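Local structure of transcriptional regulator (3BHQ) at residues 31-35 with 36-40; 52-55 with 56-60; 69-72 with 73-77. The protein probably binds DNA as a TetR-family transcriptional regulator, recognising cis-regulatory sequences through a predicted helix-turn-helix. One frame throughout, in Å; residues are numbered along the deposited sequence. Where two conformers were deposited one is given.

Contact 1: 31-35 with 36-40; sequences DGTSM and EEIAT
Ser34 and Glu37 meet at an N-cap, the start of helix 35-42, which is the first helix of the predicted helix-turn-helix. With chi1 at 63°, Ser34 OG swings back toward the first helical turn and accepts from Glu37 N at 3.1 Å, along a nearly straight N-H (163°). The hydroxyl in turn donates to the Glu37 carboxylate: Ser34 OG lies 2.7 Å from Glu37 OE1, on the anti side of that oxygen and 18° out of the carboxylate plane. With the hydroxyl gone, as in an alanine here, Glu37 N is likely to lose its capping acceptor and Glu37 OE1 the donor that fixes it, leaving the carboxylate held less firmly.

The tight side faces the protein. Ile38 N donates to Ser34 O at 2.9 Å, and Ile38 CG1 leans on the same oxygen at 3.3 Å. Thr33 crosses Ile38 at about a right angle, its OG1 3.8 Å from Ile38 CG1, and both side chains rest on Ala24 of helix 9-28. Met35, a selenomethionine, points away from the turn and fills in against Val49, Tyr50 and Leu59. The bent chain of Glu36 carries OE2 to Lys46 (salt bridge) and Tyr50 (hydrogen bond).

The other side is wet. Glu37 is exposed here, and one water donates both to Glu37 OE2 at 2.7 Å and to Gly32 O at 2.7 Å.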
loop_
_atom_site.group_PDB
_atom_site.type_symbol
_atom_site.label_atom_id
_atom_site.label_comp_id
_atom_site.label_asym_id
_atom_site.label_seq_id
_atom_site.Cartn_x
_atom_site.Cartn_y
_atom_site.Cartn_z
ATOM N N ASP A 31 -0.084 22.793 1.392
ATOM C CA ASP A 31 -0.757 24.100 1.294
ATOM C C ASP A 31 -0.852 24.844 2.601
ATOM O O ASP A 31 -1.059 26.044 2.575
ATOM C CB ASP A 31 -2.189 23.982 0.738
ATOM C CG ASP A 31 -2.228 23.641 -0.720
ATOM O OD1 ASP A 31 -1.278 24.007 -1.451
ATOM O OD2 ASP A 31 -3.248 23.043 -1.141
ATOM N N GLY A 32 -0.700 24.146 3.720
ATOM C CA GLY A 32 -0.826 24.750 5.047
ATOM C C GLY A 32 0.437 25.360 5.617
ATOM O O GLY A 32 0.393 25.913 6.716
ATOM N N THR A 33 1.558 25.225 4.910
ATOM C CA THR A 33 2.832 25.800 5.367
ATOM C C THR A 33 3.465 26.611 4.256
ATOM O O THR A 33 2.913 26.742 3.161
ATOM C CB THR A 33 3.783 24.718 5.970
ATOM O OG1 THR A 33 4.889 25.358 6.641
ATOM C CG2 THR A 33 4.310 23.764 4.911
ATOM N N SER A 34 4.599 27.217 4.577
ATOM C CA SER A 34 5.285 28.079 3.653
ATOM C C SER A 34 6.775 28.109 3.915
ATOM O O SER A 34 7.252 27.698 4.978
ATOM C CB SER A 34 4.745 29.508 3.790
ATOM O OG SER A 34 5.001 30.023 5.084
HETATM N N MSE A 35 7.499 28.618 2.936
HETATM C CA MSE A 35 8.960 28.777 3.070
HETATM C C MSE A 35 9.294 29.653 4.268
HETATM O O MSE A 35 10.236 29.362 5.013
HETATM C CB MSE A 35 9.542 29.383 1.795
HETATM C CG MSE A 35 9.417 28.473 0.577
HETATM SE SE MSE A 35 10.739 27.050 0.577
HETATM C CE MSE A 35 12.173 28.076 -0.240
ATOM N N GLU A 36 8.497 30.697 4.471
ATOM C CA GLU A 36 8.701 31.645 5.560
ATOM C C GLU A 36 8.483 30.983 6.925
ATOM O O GLU A 36 9.302 31.138 7.840
ATOM C CB GLU A 36 7.800 32.893 5.372
ATOM C CG GLU A 36 8.130 33.759 4.100
ATOM C CD GLU A 36 7.705 33.167 2.724
ATOM O OE1 GLU A 36 6.901 32.194 2.663
ATOM O OE2 GLU A 36 8.197 33.681 1.690
ATOM N N GLU A 37 7.411 30.203 7.059
ATOM C CA GLU A 37 7.134 29.481 8.304
ATOM C C GLU A 37 8.188 28.403 8.611
ATOM O O GLU A 37 8.580 28.205 9.765
ATOM C CB GLU A 37 5.718 28.878 8.274
ATOM C CG GLU A 37 4.639 29.976 8.315
ATOM C CD GLU A 37 3.264 29.489 7.914
ATOM O OE1 GLU A 37 3.088 29.143 6.731
ATOM O OE2 GLU A 37 2.351 29.507 8.763
ATOM N N ILE A 38 8.636 27.692 7.567
ATOM C CA ILE A 38 9.683 26.684 7.712
ATOM C C ILE A 38 11.002 27.331 8.151
ATOM O O ILE A 38 11.685 26.816 9.052
ATOM C CB ILE A 38 9.856 25.848 6.412
ATOM C CG1 ILE A 38 8.610 24.954 6.228
ATOM C CG2 ILE A 38 11.113 24.954 6.486
ATOM C CD1 ILE A 38 8.440 24.392 4.835
ATOM N N ALA A 39 11.331 28.476 7.539
ATOM C CA ALA A 39 12.537 29.225 7.908
ATOM C C ALA A 39 12.508 29.547 9.395
ATOM O O ALA A 39 13.477 29.288 10.123
ATOM C CB ALA A 39 12.683 30.535 7.075
ATOM N N THR A 40 11.385 30.084 9.860
ATOM C CA THR A 40 11.229 30.435 11.272
ATOM C C THR A 40 11.387 29.216 12.186
ATOM O O THR A 40 12.140 29.260 13.154
ATOM C CB THR A 40 9.884 31.127 11.507
ATOM O OG1 THR A 40 9.839 32.312 10.712
ATOM C CG2 THR A 40 9.696 31.477 12.976
HETATM O O HOH W 1 1.497 26.975 8.901
#

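Contact 2: 52-55 with 56-60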
loop_
_atom_site.group_PDB
_atom_site.type_symbol
_atom_site.label_atom_id
_atom_site.label_comp_id
_atom_site.label_asym_id
_atom_site.label_seq_id
_atom_site.Cartn_x
_atom_site.Cartn_y
_atom_site.Cartn_z
ATOM N N HIS A 52 18.982 27.994 -0.850
ATOM C CA HIS A 52 19.357 26.570 -0.783
ATOM C C HIS A 52 18.306 25.601 -1.266
ATOM O O HIS A 52 18.654 24.484 -1.697
ATOM C CB HIS A 52 19.772 26.210 0.647
ATOM C CG HIS A 52 21.021 26.883 1.095
ATOM N ND1 HIS A 52 21.730 26.467 2.204
ATOM C CD2 HIS A 52 21.742 27.895 0.541
ATOM C CE1 HIS A 52 22.804 27.234 2.344
ATOM N NE2 HIS A 52 22.833 28.110 1.353
ATOM N N PHE A 53 17.029 25.981 -1.252
ATOM C CA PHE A 53 15.950 25.094 -1.631
ATOM C C PHE A 53 14.970 25.610 -2.679
ATOM O O PHE A 53 14.066 24.847 -3.045
ATOM C CB PHE A 53 15.211 24.612 -0.380
ATOM C CG PHE A 53 16.090 23.804 0.540
ATOM C CD1 PHE A 53 16.397 22.492 0.209
ATOM C CD2 PHE A 53 16.659 24.348 1.666
ATOM C CE1 PHE A 53 17.244 21.718 1.020
ATOM C CE2 PHE A 53 17.526 23.585 2.486
ATOM C CZ PHE A 53 17.798 22.265 2.164
ATOM N N THR A 54 15.130 26.864 -3.126
ATOM C CA THR A 54 14.370 27.479 -4.237
ATOM C C THR A 54 12.877 27.721 -4.008
ATOM O O THR A 54 12.407 28.856 -4.190
ATOM C CB THR A 54 14.587 26.692 -5.556
ATOM O OG1 THR A 54 15.934 26.929 -5.954
ATOM C CG2 THR A 54 13.642 27.181 -6.717
ATOM N N ASP A 55 12.147 26.661 -3.727
ATOM C CA ASP A 55 10.710 26.772 -3.518
ATOM C C ASP A 55 10.191 25.633 -2.678
ATOM O O ASP A 55 10.922 24.694 -2.379
ATOM C CB ASP A 55 9.958 26.963 -4.862
ATOM C CG ASP A 55 10.123 25.819 -5.834
ATOM O OD1 ASP A 55 10.375 24.649 -5.438
ATOM O OD2 ASP A 55 9.934 26.103 -7.047
ATOM N N LYS A 56 8.919 25.734 -2.288
ATOM C CA LYS A 56 8.305 24.785 -1.401
ATOM C C LYS A 56 8.239 23.382 -2.031
ATOM O O LYS A 56 8.432 22.367 -1.338
ATOM C CB LYS A 56 6.929 25.307 -0.979
ATOM C CG LYS A 56 6.362 24.653 0.237
ATOM C CD LYS A 56 5.115 25.370 0.774
ATOM C CE LYS A 56 3.943 25.323 -0.184
ATOM N NZ LYS A 56 2.743 26.013 0.376
ATOM N N GLU A 57 8.035 23.327 -3.351
ATOM C CA GLU A 57 7.974 22.041 -4.063
ATOM C C GLU A 57 9.327 21.311 -4.024
ATOM O O GLU A 57 9.385 20.100 -3.793
ATOM C CB GLU A 57 7.532 22.255 -5.525
ATOM C CG GLU A 57 7.495 21.008 -6.392
ATOM C CD GLU A 57 6.802 21.228 -7.733
ATOM O OE1 GLU A 57 6.774 22.393 -8.227
ATOM O OE2 GLU A 57 6.330 20.232 -8.294
ATOM N N THR A 58 10.384 22.048 -4.316
ATOM C CA THR A 58 11.758 21.545 -4.259
ATOM C C THR A 58 12.119 21.059 -2.866
ATOM O O THR A 58 12.685 19.960 -2.700
ATOM C CB THR A 58 12.741 22.605 -4.797
ATOM O OG1 THR A 58 12.365 22.988 -6.131
ATOM C CG2 THR A 58 14.191 22.078 -4.786
ATOM N N LEU A 59 11.764 21.851 -1.851
ATOM C CA LEU A 59 12.036 21.488 -0.476
ATOM C C LEU A 59 11.298 20.187 -0.078
ATOM O O LEU A 59 11.877 19.337 0.587
ATOM C CB LEU A 59 11.661 22.650 0.443
ATOM C CG LEU A 59 11.877 22.474 1.954
ATOM C CD1 LEU A 59 13.232 21.881 2.351
ATOM C CD2 LEU A 59 11.658 23.802 2.723
ATOM N N PHE A 60 10.058 20.024 -0.534
ATOM C CA PHE A 60 9.283 18.788 -0.258
ATOM C C PHE A 60 10.029 17.574 -0.870
ATOM O O PHE A 60 10.115 16.501 -0.264
ATOM C CB PHE A 60 7.865 18.910 -0.826
ATOM C CG PHE A 60 6.802 18.013 -0.190
ATOM C CD1 PHE A 60 7.091 16.979 0.711
ATOM C CD2 PHE A 60 5.469 18.189 -0.577
ATOM C CE1 PHE A 60 6.052 16.202 1.254
ATOM C CE2 PHE A 60 4.441 17.393 -0.045
ATOM C CZ PHE A 60 4.736 16.433 0.863
HETATM O O HOH W 2 6.896 24.965 -7.451
HETATM O O HOH W 3 9.754 23.804 -8.627
#
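Asp55 and Thr58 make a local N-cap contact where the chain leaves helix 46-53 and starts helix 56-83. Asp55 OD1 takes two bonds from Thr58. The backbone Thr58 N comes in nearly along the C-O axis of Asp55 OD1 at 2.8 Å, while Thr58 OG1, 2.7 Å from Asp55 OD1, donates from above the carboxylate plane, 40° out of it. The two side chains cross at about a right angle. The carboxylate is put there by chi1 of 61°, which sets CG between the backbone N and the carbonyl carbon. A negative group at this end of a helix is likely to be favoured by the N-H groups of the first helical turn and the helix dipole.

The other oxygen faces water. One water lies 2.8 Å from Asp55 OD2, another 2.7 Å from Glu57 OE1, and each reaches the opposite carboxylate only weakly. These waters probably ease the approach of two like charges; Glu57 OE2 itself is held by Gln124.

The reversal is sharp: Asp55 N bonds back to Phe53 O at 2.7 Å across Thr54, whose positive phi makes this a classic gamma turn. It brings Phe53 back over the new helix, where Leu59 CD1 sits over one ring face in a CH-pi contact, 4.0 Å from the centroid and offset toward the rim. Ile17 of helix 9-28 also touches the Phe53 side chain, and Leu59 reaches on to Ala21 and Ile38. Beside the turn, Lys56 lies against Tyr30 in a cation-pi contact and bonds to Tyr30 O.

This capped junction joins the second helix of the predicted helix-turn-helix to the long connecting helix, as in TetR-family regulators.

Contact 3: 69-72 with 73-77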
loop_
_atom_site.group_PDB
_atom_site.type_symbol
_atom_site.label_atom_id
_atom_site.label_comp_id
_atom_site.label_asym_id
_atom_site.label_seq_id
_atom_site.Cartn_x
_atom_site.Cartn_y
_atom_site.Cartn_z
ATOM N N SER A 69 16.568 8.196 2.797
ATOM C CA SER A 69 17.924 7.892 3.234
ATOM C C SER A 69 18.001 7.403 4.682
ATOM O O SER A 69 18.701 6.435 4.987
ATOM C CB SER A 69 18.790 9.159 3.097
ATOM O OG SER A 69 20.106 8.908 3.521
ATOM N N GLN A 70 17.289 8.083 5.567
ATOM C CA GLN A 70 17.289 7.749 7.004
ATOM C C GLN A 70 16.732 6.345 7.254
ATOM O O GLN A 70 17.314 5.556 7.990
ATOM C CB GLN A 70 16.469 8.766 7.800
ATOM C CG GLN A 70 17.099 10.153 7.878
ATOM C CD GLN A 70 16.100 11.206 8.373
ATOM O OE1 GLN A 70 15.172 10.901 9.137
ATOM N NE2 GLN A 70 16.271 12.441 7.912
ATOM N N VAL A 71 15.616 6.046 6.609
ATOM C CA VAL A 71 14.999 4.715 6.724
ATOM C C VAL A 71 15.921 3.639 6.192
ATOM O O VAL A 71 16.138 2.623 6.851
ATOM C CB VAL A 71 13.602 4.687 6.041
ATOM C CG1 VAL A 71 13.027 3.271 6.036
ATOM C CG2 VAL A 71 12.662 5.632 6.791
ATOM N N ASN A 72 16.506 3.873 5.021
ATOM C CA ASN A 72 17.421 2.903 4.453
ATOM C C ASN A 72 18.690 2.670 5.255
ATOM O O ASN A 72 19.186 1.551 5.249
ATOM C CB ASN A 72 17.663 3.153 2.981
ATOM C CG ASN A 72 16.567 2.573 2.143
ATOM O OD1 ASN A 72 16.598 1.365 1.855
ATOM N ND2 ASN A 72 15.564 3.394 1.776
ATOM N N ASP A 73 19.192 3.694 5.948
ATOM C CA ASP A 73 20.369 3.513 6.832
ATOM C C ASP A 73 20.016 2.539 7.945
ATOM O O ASP A 73 20.825 1.657 8.276
ATOM C CB ASP A 73 20.881 4.837 7.419
ATOM C CG ASP A 73 21.528 5.744 6.382
ATOM O OD1 ASP A 73 21.820 5.286 5.265
ATOM O OD2 ASP A 73 21.740 6.930 6.699
ATOM N N ILE A 74 18.798 2.667 8.484
ATOM C CA ILE A 74 18.316 1.754 9.531
ATOM C C ILE A 74 18.160 0.339 8.991
ATOM O O ILE A 74 18.628 -0.616 9.622
ATOM C CB ILE A 74 16.987 2.226 10.222
ATOM C CG1 ILE A 74 17.170 3.592 10.880
ATOM C CG2 ILE A 74 16.569 1.196 11.294
ATOM C CD1 ILE A 74 15.904 4.198 11.450
ATOM N N ILE A 75 17.548 0.198 7.815
ATOM C CA ILE A 75 17.372 -1.124 7.182
ATOM C C ILE A 75 18.734 -1.787 6.917
ATOM O O ILE A 75 18.892 -2.993 7.166
ATOM C CB ILE A 75 16.510 -1.075 5.877
ATOM C CG1 ILE A 75 15.099 -0.504 6.136
ATOM C CG2 ILE A 75 16.414 -2.449 5.243
ATOM C CD1 ILE A 75 14.366 -1.048 7.299
ATOM N N GLU A 76 19.710 -1.018 6.434
ATOM C CA GLU A 76 21.066 -1.568 6.234
ATOM C C GLU A 76 21.693 -2.132 7.525
ATOM O O GLU A 76 22.350 -3.179 7.479
ATOM C CB GLU A 76 22.025 -0.543 5.611
ATOM C CG GLU A 76 21.774 -0.295 4.122
ATOM C CD GLU A 76 22.778 0.663 3.470
ATOM O OE1 GLU A 76 23.528 1.372 4.185
ATOM O OE2 GLU A 76 22.807 0.698 2.217
ATOM N N SER A 77 21.492 -1.448 8.647
ATOM C CA SER A 77 22.044 -1.916 9.929
ATOM C C SER A 77 21.404 -3.237 10.357
ATOM O O SER A 77 22.095 -4.137 10.792
ATOM C CB SER A 77 21.888 -0.876 11.037
ATOM O OG SER A 77 20.532 -0.581 11.303
HETATM O O HOH W 4 21.637 6.774 3.074
HETATM O O HOH W 5 20.590 9.487 6.097
#
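Asp73 folds back over Ser69 one helical turn earlier. The backbone bond from Asp73 N to Ser69 O is 2.9 Å, and the carboxylate carbon comes close to that same oxygen, with Asp73 CG 3.2 Å from Ser69 O. Between the two side chains there is no direct bond; two waters span the gap instead. Both lie 2.7 Å from Ser69 OG: one donates to Asp73 OD1, the other to Asp73 OD2 at 2.9 Å. Ser69 OG, with chi1 at 179°, stands where both waters can reach it, and the two polar groups are linked through solvent.

A second, apolar pairing lies on the buried side. Val71 CG1 meets Ile75 CG1 at 4.3 Å, a loose apolar touch, and Ile75 CG1 also comes to 3.4 Å from Val71 O. The backbone beneath is a regular alpha-helix, with Ile75 N bonding to Val71 O and Glu76 N to Asn72 O; Ile74 N to Gln70 O is longer, at 3.3 Å. This is the middle of helix 56-83, an amphipathic run whose apolar flank packs into the helical bundle of the predicted AefR-like C-terminal domain.

Beyond these pairs, neighbouring helices set the positions. Helix 88-103 brings Leu103 onto Val71, Leu99 onto Ile75, and both Val102 and the chain of Arg98 onto Ile74. The Asn72 side chain packs on Met137 and Arg136 of helix 123-150; its ND2 donates back to Ala68 O and across to Gly133 O. From the same helix Arg136 extends NH2 toward Asp73 OD1 and Glu76 OE2, in ion pairs that are long and weak.

In the fold
Contacts 1 and 2 belong to the probable DNA-binding end and touch each other: Lys56 NZ reaches Thr33 O, probably as a hydrogen bond, and the selenium of Met35 packs on the backbone at Asp55 and Lys56. Both are helix starts, so their chemistry is capping, by a serine hydroxyl in one and a carboxylate in the other. Contact 3 shares helix 56-83 with contact 2 but lies 24 Å away between centres, much nearer the middle of the chain. There, within an unbroken helix, backbone bonds are already satisfied and side chains divide between water bridging and bundle packing. All three have one buried and one solvent-facing side.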